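Local structure of acetyl-CoA acetyltransferase A (Ascaris suum, 6BJA) at residues Leu64-Gly69 / Asn127-Val132; Asp222-Arg227 / Ala253-Asp258; Glu321-Phe326 / Leu353-Gly358. The protein probably catalyses acetyl transfer between coenzyme A thioesters as a member of the thiolase family, and is captured here with coenzyme A bound. All coordinates share one frame; numbering follows the deposited sequence.

Overall arrangement
Three contacts follow one another along the chain, none enclosing or crossing another. Interaction 1 joins the loop after strand 57-61 to residues 127-132, closing a loop of 57 residues in the N-terminal thiolase region where a second subunit packs. Interaction 2, still in that region, closes an irregular loop of 25 residues and sets 222-227 against the approach to strand 257-267. Interaction 3, in the C-terminal thiolase region, closes a loop of 26 residues that includes helix 327-337, bringing the loop just after strand 319-322 to the one leading into helix 357-371. Interactions 2 and 3 both touch coenzyme A and join the two regions through Ser-254 with Ala-325 and Asn-257 with His-355; interaction 1 lies about 21 Å, centre to centre, from either.

Interaction 1 (Leu64-Gly69 / Asn127-Val132); sequences LSAGLG and NAPFYV
Leu-64 and Ala-66 meet the Asn-127 to Val-132 segment at the subunit interface of the thiolase fold, where a type II beta turn from Ser-65 to Leu-68 faces the short strand 130-132. At Asn-127 the link is made by water: one molecule donates to the carbonyl O of Asn-127 (2.8 Å) and also to the O of Ala-66. Ala-128 follows with an apolar touch, its CB 4.0 Å from CD1 of Leu-64. Pro-129 then brings its CG-CD edge to Ala-66, CG standing 3.9 Å from the alanine CB. Beyond Phe-130, which turns to other subunits, Tyr-131 sends its ring back along the segment. With CG anti to the carbonyl carbon (chi1 -53°), the phenol reaches Ala-66, whose methyl lies at the ring edge, near its plane. The hydroxyl is also hydrogen-bonded to Asp-151, and Phe-130 to Val-132 extend the sheet by an antiparallel ladder with the second subunit. The methyl of Ala-66 thus touches both the proline and the phenol, while a second water bridges Ala-66 and Tyr-131, donating to Tyr-131 OH at 2.9 Å and accepting from Ala-66 N at 3.0 Å.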
loop_
_atom_site.group_PDB
_atom_site.type_symbol
_atom_site.label_atom_id
_atom_site.label_comp_id
_atom_site.label_asym_id
_atom_site.label_seq_id
_atom_site.Cartn_x
_atom_site.Cartn_y
_atom_site.Cartn_z
ATOM N N LEU A 64 -0.134 11.591 -16.670
ATOM C CA LEU A 64 0.048 10.719 -15.523
ATOM C C LEU A 64 1.514 10.326 -15.448
ATOM O O LEU A 64 1.926 9.229 -15.844
ATOM C CB LEU A 64 -0.879 9.507 -15.623
ATOM C CG LEU A 64 -2.352 9.913 -15.738
ATOM C CD1 LEU A 64 -3.194 8.769 -16.217
ATOM C CD2 LEU A 64 -2.866 10.460 -14.408
ATOM N N SER A 65 2.292 11.253 -14.902
ATOM C CA SER A 65 3.744 11.118 -14.922
ATOM C C SER A 65 4.276 10.312 -13.744
ATOM O O SER A 65 5.485 10.078 -13.659
ATOM C CB SER A 65 4.374 12.500 -14.932
ATOM O OG SER A 65 4.062 13.189 -13.731
ATOM N N ALA A 66 3.407 9.902 -12.820
ATOM C CA ALA A 66 3.889 9.214 -11.612
ATOM C C ALA A 66 4.572 7.880 -11.908
ATOM O O ALA A 66 4.007 6.987 -12.563
ATOM C CB ALA A 66 2.750 8.992 -10.631
ATOM N N GLY A 67 5.781 7.741 -11.368
ATOM C CA GLY A 67 6.518 6.495 -11.438
ATOM C C GLY A 67 7.360 6.355 -12.677
ATOM O O GLY A 67 8.039 5.343 -12.846
ATOM N N LEU A 68 7.314 7.345 -13.564
ATOM C CA LEU A 68 7.973 7.216 -14.861
ATOM C C LEU A 68 9.412 7.711 -14.880
ATOM O O LEU A 68 10.114 7.536 -15.872
ATOM C CB LEU A 68 7.192 7.964 -15.920
ATOM C CG LEU A 68 5.706 7.613 -15.937
ATOM C CD1 LEU A 68 5.070 8.232 -17.163
ATOM C CD2 LEU A 68 5.498 6.102 -15.907
ATOM N N GLY A 69 9.841 8.344 -13.799
ATOM C CA GLY A 69 11.205 8.826 -13.711
ATOM C C GLY A 69 11.308 10.315 -13.938
ATOM O O GLY A 69 10.304 11.010 -14.057
ATOM N N ASN A 127 -0.330 1.909 -16.842
ATOM C CA ASN A 127 0.715 1.883 -15.829
ATOM C C ASN A 127 0.625 3.005 -14.801
ATOM O O ASN A 127 1.535 3.176 -13.980
ATOM C CB ASN A 127 2.065 1.910 -16.522
ATOM C CG ASN A 127 2.390 0.579 -17.121
ATOM O OD1 ASN A 127 2.597 -0.388 -16.393
ATOM N ND2 ASN A 127 2.405 0.502 -18.445
ATOM N N ALA A 128 -0.472 3.750 -14.804
ATOM C CA ALA A 128 -0.708 4.746 -13.762
ATOM C C ALA A 128 -0.888 4.033 -12.423
ATOM O O ALA A 128 -1.685 3.094 -12.317
ATOM C CB ALA A 128 -1.925 5.560 -14.106
ATOM N N PRO A 129 -0.163 4.464 -11.381
ATOM C CA PRO A 129 -0.195 3.718 -10.125
ATOM C C PRO A 129 -1.260 4.178 -9.153
ATOM O O PRO A 129 -2.071 5.037 -9.483
ATOM C CB PRO A 129 1.187 3.992 -9.548
ATOM C CG PRO A 129 1.421 5.444 -9.936
ATOM C CD PRO A 129 0.852 5.531 -11.354
ATOM N N PHE A 130 -1.221 3.594 -7.957
ATOM C CA PHE A 130 -1.989 4.070 -6.827
ATOM C C PHE A 130 -1.041 4.759 -5.870
ATOM O O PHE A 130 0.145 4.449 -5.858
ATOM C CB PHE A 130 -2.721 2.931 -6.120
ATOM C CG PHE A 130 -3.669 2.186 -7.011
ATOM C CD1 PHE A 130 -4.966 2.619 -7.168
ATOM C CD2 PHE A 130 -3.251 1.069 -7.683
ATOM C CE1 PHE A 130 -5.829 1.939 -7.998
ATOM C CE2 PHE A 130 -4.116 0.392 -8.511
ATOM C CZ PHE A 130 -5.402 0.834 -8.655
ATOM N N TYR A 131 -1.575 5.681 -5.075
ATOM C CA TYR A 131 -0.778 6.472 -4.152
ATOM C C TYR A 131 -1.062 6.123 -2.697
ATOM O O TYR A 131 -2.213 6.074 -2.274
ATOM C CB TYR A 131 -1.068 7.968 -4.349
ATOM C CG TYR A 131 -0.928 8.502 -5.764
ATOM C CD1 TYR A 131 0.117 8.096 -6.578
ATOM C CD2 TYR A 131 -1.816 9.456 -6.260
ATOM C CE1 TYR A 131 0.270 8.608 -7.841
ATOM C CE2 TYR A 131 -1.676 9.973 -7.521
ATOM C CZ TYR A 131 -0.623 9.542 -8.313
ATOM O OH TYR A 131 -0.453 10.054 -9.576
ATOM N N VAL A 132 0.013 5.903 -1.951
ATOM C CA VAL A 132 0.012 5.893 -0.482
ATOM C C VAL A 132 0.552 7.228 0.002
ATOM O O VAL A 132 1.629 7.632 -0.415
ATOM C CB VAL A 132 0.891 4.763 0.064
ATOM C CG1 VAL A 132 0.914 4.756 1.579
ATOM C CG2 VAL A 132 0.417 3.415 -0.449
HETATM O O HOH W 1 4.019 4.318 -13.200
HETATM O O HOH W 2 0.429 10.224 -12.383
#

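Interaction 2 (Asp222-Arg227 / Ala253-Asp258); sequences DEEYKR and ASTIND. With COA (coenzyme A), chain C.
Glu-224 and Thr-255 approach from opposite directions in the thiolase fold, where a short 3-10 turn at 224-226 packs against the irregular chain entering strand 257-267, next to the coenzyme A pocket. The close part of the contact is small and involves three side chains. Glu-224 has CG anti to its own N (chi1 169°) and then bends at chi2, which carries the carboxylate over to the threonine; OE1 lies 3.7 Å from Thr-255 CG2, a van der Waals approach. The polar end of this glutamate is directed to Tyr-188, a coenzyme A-binding residue, whose OH is hydrogen-bonded to OE2. Asn-257 flanks the pair more loosely, its ND2 4.3 Å from Glu-224 CB.

Within 253-258 the polar groups are held firmly. Thr-255 OG1 donates to Asn-257 OD1 over 2.7 Å, arriving in the carbonyl plane on a lone pair, with a C=O to donor angle of 127°. The same OD1 accepts the backbone N-H of His-355, so two donors fix the turn of the amide; Thr-255 thus helps to orient the group that in turn binds His-355.

The outer side of the 222-227 segment is looser. Lys-226 and Arg-227 are exposed; the guanidinium of Arg-227 pairs with Glu-223 by charge alone, NH2 to OE1 being a long 3.7 Å with the oxygen well out of the guanidinium plane. Lys-226 lays its CG over the centre of the Tyr-225 ring, 3.6 Å above the plane, and its NZ pairs with Glu-221. On the opposite flank of 253-258 the pantetheine arm runs past, and N4P of coenzyme A donates to the carbonyl O of Ser-254 at 3.1 Å, with a bent N-H to acceptor angle of 138°.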
loop_
_atom_site.group_PDB
_atom_site.type_symbol
_atom_site.label_atom_id
_atom_site.label_comp_id
_atom_site.label_asym_id
_atom_site.label_seq_id
_atom_site.Cartn_x
_atom_site.Cartn_y
_atom_site.Cartn_z
ATOM N N ASP A 222 -5.694 -0.109 -34.014
ATOM C CA ASP A 222 -6.392 0.370 -32.841
ATOM C C ASP A 222 -7.278 -0.732 -32.267
ATOM O O ASP A 222 -7.877 -1.509 -33.020
ATOM C CB ASP A 222 -7.253 1.592 -33.183
ATOM C CG ASP A 222 -6.439 2.773 -33.688
ATOM O OD1 ASP A 222 -5.330 3.045 -33.153
ATOM O OD2 ASP A 222 -6.910 3.448 -34.619
ATOM N N GLU A 223 -7.376 -0.801 -30.946
ATOM C CA GLU A 223 -8.142 -1.855 -30.286
ATOM C C GLU A 223 -9.567 -1.489 -29.913
ATOM O O GLU A 223 -10.443 -2.334 -29.947
ATOM C CB GLU A 223 -7.409 -2.317 -29.015
ATOM C CG GLU A 223 -6.076 -2.949 -29.286
ATOM C CD GLU A 223 -5.478 -3.696 -28.092
ATOM O OE1 GLU A 223 -5.730 -3.297 -26.932
ATOM O OE2 GLU A 223 -4.755 -4.701 -28.322
ATOM N N GLU A 224 -9.808 -0.246 -29.500
ATOM C CA GLU A 224 -11.089 0.067 -28.872
ATOM C C GLU A 224 -12.267 -0.083 -29.809
ATOM O O GLU A 224 -13.346 -0.478 -29.370
ATOM C CB GLU A 224 -11.078 1.486 -28.301
ATOM C CG GLU A 224 -12.474 2.005 -27.856
ATOM C CD GLU A 224 -13.178 1.159 -26.780
ATOM O OE1 GLU A 224 -12.477 0.513 -25.949
ATOM O OE2 GLU A 224 -14.452 1.182 -26.740
ATOM N N TYR A 225 -12.096 0.240 -31.086
ATOM C CA TYR A 225 -13.263 0.330 -31.971
ATOM C C TYR A 225 -13.901 -1.038 -32.178
ATOM O O TYR A 225 -15.078 -1.122 -32.559
ATOM C CB TYR A 225 -12.883 0.962 -33.310
ATOM C CG TYR A 225 -12.208 0.029 -34.297
ATOM C CD1 TYR A 225 -10.834 -0.128 -34.300
ATOM C CD2 TYR A 225 -12.950 -0.672 -35.234
ATOM C CE1 TYR A 225 -10.208 -0.976 -35.190
ATOM C CE2 TYR A 225 -12.333 -1.524 -36.128
ATOM C CZ TYR A 225 -10.973 -1.669 -36.108
ATOM O OH TYR A 225 -10.345 -2.521 -37.009
ATOM N N LYS A 226 -13.137 -2.100 -31.920
ATOM C CA LYS A 226 -13.654 -3.468 -32.075
ATOM C C LYS A 226 -14.519 -3.931 -30.902
ATOM O O LYS A 226 -15.157 -4.991 -30.979
ATOM C CB LYS A 226 -12.490 -4.446 -32.263
ATOM C CG LYS A 226 -11.608 -4.093 -33.441
ATOM C CD LYS A 226 -10.417 -5.034 -33.554
ATOM C CE LYS A 226 -9.173 -4.310 -34.060
ATOM N NZ LYS A 226 -8.058 -5.246 -34.364
ATOM N N ARG A 227 -14.575 -3.131 -29.841
ATOM C CA ARG A 227 -15.187 -3.560 -28.584
ATOM C C ARG A 227 -16.643 -3.154 -28.444
ATOM O O ARG A 227 -17.282 -3.506 -27.456
ATOM C CB ARG A 227 -14.398 -3.010 -27.399
ATOM C CG ARG A 227 -12.980 -3.459 -27.460
ATOM C CD ARG A 227 -12.228 -3.367 -26.151
ATOM N NE ARG A 227 -10.912 -3.952 -26.411
ATOM C CZ ARG A 227 -10.066 -4.406 -25.497
ATOM N NH1 ARG A 227 -10.354 -4.339 -24.197
ATOM N NH2 ARG A 227 -8.915 -4.916 -25.905
ATOM N N ALA A 253 -19.002 7.733 -23.791
ATOM C CA ALA A 253 -17.829 8.463 -23.280
ATOM C C ALA A 253 -16.594 7.804 -23.822
ATOM O O ALA A 253 -16.613 6.620 -24.076
ATOM C CB ALA A 253 -17.776 8.450 -21.784
ATOM N N SER A 254 -15.513 8.554 -23.937
ATOM C CA SER A 254 -14.251 7.928 -24.295
ATOM C C SER A 254 -13.764 7.028 -23.163
ATOM O O SER A 254 -14.232 7.083 -22.030
ATOM C CB SER A 254 -13.180 8.963 -24.653
ATOM O OG SER A 254 -12.859 9.780 -23.558
ATOM N N THR A 255 -12.825 6.164 -23.532
ATOM C CA THR A 255 -12.279 5.139 -22.662
ATOM C C THR A 255 -10.886 5.560 -22.197
ATOM O O THR A 255 -10.390 6.608 -22.600
ATOM C CB THR A 255 -12.188 3.794 -23.421
ATOM O OG1 THR A 255 -11.584 4.022 -24.698
ATOM C CG2 THR A 255 -13.574 3.219 -23.639
ATOM N N ILE A 256 -10.281 4.750 -21.341
ATOM C CA ILE A 256 -8.879 4.966 -20.960
ATOM C C ILE A 256 -7.990 4.019 -21.785
ATOM O O ILE A 256 -8.363 2.879 -22.100
ATOM C CB ILE A 256 -8.657 4.816 -19.438
ATOM C CG1 ILE A 256 -8.884 3.411 -18.921
ATOM C CG2 ILE A 256 -9.582 5.803 -18.676
ATOM C CD1 ILE A 256 -8.566 3.287 -17.406
ATOM N N ASN A 257 -6.835 4.539 -22.201
ATOM C CA ASN A 257 -6.061 3.928 -23.267
ATOM C C ASN A 257 -4.573 4.237 -23.192
ATOM O O ASN A 257 -4.150 5.163 -22.484
ATOM C CB ASN A 257 -6.593 4.398 -24.622
ATOM C CG ASN A 257 -8.022 3.951 -24.872
ATOM O OD1 ASN A 257 -8.980 4.667 -24.560
ATOM N ND2 ASN A 257 -8.175 2.752 -25.424
ATOM N N ASP A 258 -3.798 3.455 -23.954
ATOM C CA ASP A 258 -2.358 3.639 -24.112
ATOM C C ASP A 258 -2.027 4.025 -25.564
ATOM O O ASP A 258 -2.571 3.435 -26.496
ATOM C CB ASP A 258 -1.573 2.353 -23.781
ATOM C CG ASP A 258 -1.826 1.822 -22.377
ATOM O OD1 ASP A 258 -2.179 2.609 -21.489
ATOM O OD2 ASP A 258 -1.629 0.593 -22.170
HETATM N N1A COA C . -20.625 -0.696 -26.254
HETATM C C2A COA C . -21.441 -1.437 -25.481
HETATM N N3A COA C . -21.269 -1.599 -24.161
HETATM C C4A COA C . -20.244 -1.008 -23.514
HETATM C C5A COA C . -19.312 -0.173 -24.278
HETATM C C6A COA C . -19.563 -0.041 -25.730
HETATM N N6A COA C . -18.767 0.709 -26.518
HETATM N N7A COA C . -18.402 0.282 -23.392
HETATM C C8A COA C . -18.729 -0.220 -22.172
HETATM N N9A COA C . -19.841 -0.990 -22.251
HETATM C C1B COA C . -20.530 -1.739 -21.165
HETATM C C2B COA C . -19.649 -2.892 -20.714
HETATM O O2B COA C . -20.037 -4.126 -21.323
HETATM C C3B COA C . -19.817 -2.972 -19.212
HETATM O O3B COA C . -20.506 -4.190 -18.900
HETATM P P3B COA C . -21.949 -4.346 -18.214
HETATM O O7A COA C . -22.924 -3.447 -18.938
HETATM O O8A COA C . -22.384 -5.786 -18.362
HETATM O O9A COA C . -21.868 -3.963 -16.758
HETATM C C4B COA C . -20.465 -1.644 -18.814
HETATM O O4B COA C . -20.798 -0.934 -20.010
HETATM C C5B COA C . -19.466 -0.795 -18.050
HETATM O O5B COA C . -18.423 -0.497 -18.974
HETATM P P1A COA C . -16.869 -0.846 -18.715
HETATM O O1A COA C . -16.660 -2.279 -18.289
HETATM O O2A COA C . -16.051 -0.551 -19.954
HETATM O O3A COA C . -16.380 0.082 -17.516
HETATM P P2A COA C . -15.071 -0.338 -16.687
HETATM O O4A COA C . -15.336 -1.604 -15.899
HETATM O O5A COA C . -13.873 -0.501 -17.599
HETATM O O6A COA C . -14.847 0.905 -15.707
HETATM C CBP COA C . -13.546 2.857 -15.979
HETATM C CCP COA C . -14.880 2.207 -16.278
HETATM C CDP COA C . -13.398 2.907 -14.475
HETATM C CEP COA C . -12.374 2.015 -16.492
HETATM C CAP COA C . -13.561 4.316 -16.469
HETATM O OAP COA C . -12.396 4.969 -15.943
HETATM C C9P COA C . -13.616 4.461 -17.976
HETATM O O9P COA C . -13.368 3.525 -18.720
HETATM N N8P COA C . -13.939 5.641 -18.511
HETATM C C7P COA C . -14.275 6.837 -17.768
HETATM C C6P COA C . -14.933 7.848 -18.696
HETATM C C5P COA C . -13.996 9.014 -18.861
HETATM O O5P COA C . -14.118 10.023 -18.171
HETATM N N4P COA C . -13.032 8.853 -19.756
HETATM C C3P COA C . -12.012 9.871 -19.928
HETATM C C2P COA C . -12.267 10.832 -21.065
HETATM S S1P COA C . -11.948 12.521 -20.519
#

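Interaction 3 (Glu321-Phe326 / Leu353-Gly358); sequences EINEAF and LGHPLG. With COA (coenzyme A), chain C.
Both Asn-323 and His-355 carry CG anti to the backbone N, with chi1 at -171° and -176°, and these two extended torsions bring the amide and the imidazole together. The amide oxygen comes over one face of the ring: Asn-323 OD1 stands 3.3 Å from His-355 CE1, displaced toward the rim, with the two planes 68° apart. No N-H of the ring is used, so the approach is the carbonyl's partly negative oxygen against the flat of a polar ring. On the opposite face, CD2 of Leu-357 lies 3.7 Å above the plane, and the imidazole is thereby packed between a polar and an apolar group. Its rotation is also restrained at ND1, which is hydrogen-bonded to Ser-360. Ala-325 sits obliquely beside the ring, its CA 4.4 Å from His-355 CD2, and its carbonyl O is hydrogen-bonded to Ser-254 OG. C2P of coenzyme A lies at the ring edge, near its plane, 3.7 Å from His-355 CD2. Here the Asn-Glu-Ala-Phe loop (Asn-323 to Phe-326) and the Gly-His-Pro loop (Gly-354 to Pro-356), with His-355 and nearby Cys-383 as predicted proton acceptors, meet in the catalytic pocket characteristic of thiolases.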
loop_
_atom_site.group_PDB
_atom_site.type_symbol
_atom_site.label_atom_id
_atom_site.label_comp_id
_atom_site.label_asym_id
_atom_site.label_seq_id
_atom_site.Cartn_x
_atom_site.Cartn_y
_atom_site.Cartn_z
ATOM N N GLU A 321 -11.060 18.026 -36.820
ATOM C CA GLU A 321 -10.903 17.040 -35.765
ATOM C C GLU A 321 -11.270 17.701 -34.453
ATOM O O GLU A 321 -10.617 18.680 -34.058
ATOM C CB GLU A 321 -9.477 16.495 -35.678
ATOM C CG GLU A 321 -9.112 15.510 -36.758
ATOM C CD GLU A 321 -9.750 14.137 -36.587
ATOM O OE1 GLU A 321 -9.788 13.610 -35.458
ATOM O OE2 GLU A 321 -10.184 13.553 -37.597
ATOM N N ILE A 322 -12.287 17.171 -33.789
ATOM C CA ILE A 322 -12.649 17.615 -32.435
ATOM C C ILE A 322 -12.478 16.421 -31.529
ATOM O O ILE A 322 -13.093 15.385 -31.728
ATOM C CB ILE A 322 -14.111 18.189 -32.323
ATOM C CG1 ILE A 322 -14.486 18.480 -30.872
ATOM C CG2 ILE A 322 -15.148 17.235 -32.915
ATOM C CD1 ILE A 322 -13.648 19.547 -30.231
ATOM N N ASN A 323 -11.582 16.516 -30.551
ATOM C CA ASN A 323 -11.321 15.335 -29.755
ATOM C C ASN A 323 -12.567 14.957 -28.968
ATOM O O ASN A 323 -13.171 15.797 -28.286
ATOM C CB ASN A 323 -10.129 15.528 -28.812
ATOM C CG ASN A 323 -9.721 14.226 -28.133
ATOM O OD1 ASN A 323 -9.671 14.127 -26.899
ATOM N ND2 ASN A 323 -9.447 13.229 -28.928
ATOM N N GLU A 324 -12.931 13.684 -29.056
ATOM C CA GLU A 324 -14.192 13.197 -28.478
ATOM C C GLU A 324 -14.001 12.724 -27.050
ATOM O O GLU A 324 -14.069 11.524 -26.782
ATOM C CB GLU A 324 -14.781 12.054 -29.312
ATOM C CG GLU A 324 -15.028 12.428 -30.734
ATOM C CD GLU A 324 -15.597 11.288 -31.560
ATOM O OE1 GLU A 324 -15.530 10.104 -31.138
ATOM O OE2 GLU A 324 -16.061 11.600 -32.668
ATOM N N ALA A 325 -13.784 13.657 -26.126
ATOM C CA ALA A 325 -13.728 13.284 -24.730
ATOM C C ALA A 325 -15.007 12.534 -24.387
ATOM O O ALA A 325 -14.981 11.508 -23.711
ATOM C CB ALA A 325 -13.553 14.501 -23.862
ATOM N N PHE A 326 -16.118 13.062 -24.906
ATOM C CA PHE A 326 -17.444 12.470 -24.774
ATOM C C PHE A 326 -18.157 12.689 -26.096
ATOM O O PHE A 326 -17.764 13.558 -26.856
ATOM C CB PHE A 326 -18.235 13.122 -23.630
ATOM C CG PHE A 326 -17.539 13.023 -22.316
ATOM C CD1 PHE A 326 -17.742 11.931 -21.505
ATOM C CD2 PHE A 326 -16.625 13.988 -21.929
ATOM C CE1 PHE A 326 -17.072 11.799 -20.311
ATOM C CE2 PHE A 326 -15.937 13.869 -20.740
ATOM C CZ PHE A 326 -16.153 12.774 -19.931
ATOM N N LEU A 353 -11.873 5.353 -30.882
ATOM C CA LEU A 353 -10.436 5.069 -31.078
ATOM C C LEU A 353 -9.662 5.029 -29.756
ATOM O O LEU A 353 -8.578 4.458 -29.716
ATOM C CB LEU A 353 -9.792 6.117 -31.990
ATOM C CG LEU A 353 -10.344 6.220 -33.414
ATOM C CD1 LEU A 353 -9.749 7.381 -34.203
ATOM C CD2 LEU A 353 -10.085 4.934 -34.156
ATOM N N GLY A 354 -10.215 5.616 -28.707
ATOM C CA GLY A 354 -9.538 5.658 -27.412
ATOM C C GLY A 354 -8.905 7.003 -27.147
ATOM O O GLY A 354 -8.718 7.802 -28.055
ATOM N N HIS A 355 -8.588 7.264 -25.881
ATOM C CA HIS A 355 -8.160 8.593 -25.469
ATOM C C HIS A 355 -7.001 8.517 -24.474
ATOM O O HIS A 355 -7.209 8.723 -23.280
ATOM C CB HIS A 355 -9.356 9.339 -24.860
ATOM C CG HIS A 355 -9.093 10.762 -24.480
ATOM N ND1 HIS A 355 -7.984 11.477 -24.876
ATOM C CD2 HIS A 355 -9.808 11.586 -23.678
ATOM C CE1 HIS A 355 -8.050 12.699 -24.368
ATOM N NE2 HIS A 355 -9.148 12.787 -23.643
ATOM N N PRO A 356 -5.784 8.215 -24.969
ATOM C CA PRO A 356 -4.604 8.295 -24.109
ATOM C C PRO A 356 -4.316 9.768 -23.837
ATOM O O PRO A 356 -3.808 10.445 -24.725
ATOM C CB PRO A 356 -3.506 7.628 -24.932
ATOM C CG PRO A 356 -4.118 7.275 -26.224
ATOM C CD PRO A 356 -5.400 7.977 -26.365
ATOM N N LEU A 357 -4.631 10.235 -22.633
ATOM C CA LEU A 357 -4.753 11.671 -22.376
ATOM C C LEU A 357 -3.644 12.516 -22.975
ATOM O O LEU A 357 -3.906 13.389 -23.783
ATOM C CB LEU A 357 -4.813 11.952 -20.867
ATOM C CG LEU A 357 -5.963 11.297 -20.100
ATOM C CD1 LEU A 357 -5.910 11.768 -18.666
ATOM C CD2 LEU A 357 -7.326 11.609 -20.701
ATOM N N GLY A 358 -2.397 12.265 -22.576
ATOM C CA GLY A 358 -1.292 13.095 -23.010
ATOM C C GLY A 358 -1.000 13.022 -24.501
ATOM O O GLY A 358 -0.402 13.935 -25.062
HETATM N N1A COA C . -20.625 -0.696 -26.254
HETATM C C2A COA C . -21.441 -1.437 -25.481
HETATM N N3A COA C . -21.269 -1.599 -24.161
HETATM C C4A COA C . -20.244 -1.008 -23.514
HETATM C C5A COA C . -19.312 -0.173 -24.278
HETATM C C6A COA C . -19.563 -0.041 -25.730
HETATM N N6A COA C . -18.767 0.709 -26.518
HETATM N N7A COA C . -18.402 0.282 -23.392
HETATM C C8A COA C . -18.729 -0.220 -22.172
HETATM N N9A COA C . -19.841 -0.990 -22.251
HETATM C C1B COA C . -20.530 -1.739 -21.165
HETATM C C2B COA C . -19.649 -2.892 -20.714
HETATM O O2B COA C . -20.037 -4.126 -21.323
HETATM C C3B COA C . -19.817 -2.972 -19.212
HETATM O O3B COA C . -20.506 -4.190 -18.900
HETATM P P3B COA C . -21.949 -4.346 -18.214
HETATM O O7A COA C . -22.924 -3.447 -18.938
HETATM O O8A COA C . -22.384 -5.786 -18.362
HETATM O O9A COA C . -21.868 -3.963 -16.758
HETATM C C4B COA C . -20.465 -1.644 -18.814
HETATM O O4B COA C . -20.798 -0.934 -20.010
HETATM C C5B COA C . -19.466 -0.795 -18.050
HETATM O O5B COA C . -18.423 -0.497 -18.974
HETATM P P1A COA C . -16.869 -0.846 -18.715
HETATM O O1A COA C . -16.660 -2.279 -18.289
HETATM O O2A COA C . -16.051 -0.551 -19.954
HETATM O O3A COA C . -16.380 0.082 -17.516
HETATM P P2A COA C . -15.071 -0.338 -16.687
HETATM O O4A COA C . -15.336 -1.604 -15.899
HETATM O O5A COA C . -13.873 -0.501 -17.599
HETATM O O6A COA C . -14.847 0.905 -15.707
HETATM C CBP COA C . -13.546 2.857 -15.979
HETATM C CCP COA C . -14.880 2.207 -16.278
HETATM C CDP COA C . -13.398 2.907 -14.475
HETATM C CEP COA C . -12.374 2.015 -16.492
HETATM C CAP COA C . -13.561 4.316 -16.469
HETATM O OAP COA C . -12.396 4.969 -15.943
HETATM C C9P COA C . -13.616 4.461 -17.976
HETATM O O9P COA C . -13.368 3.525 -18.720
HETATM N N8P COA C . -13.939 5.641 -18.511
HETATM C C7P COA C . -14.275 6.837 -17.768
HETATM C C6P COA C . -14.933 7.848 -18.696
HETATM C C5P COA C . -13.996 9.014 -18.861
HETATM O O5P COA C . -14.118 10.023 -18.171
HETATM N N4P COA C . -13.032 8.853 -19.756
HETATM C C3P COA C . -12.012 9.871 -19.928
HETATM C C2P COA C . -12.267 10.832 -21.065
HETATM S S1P COA C . -11.948 12.521 -20.519
#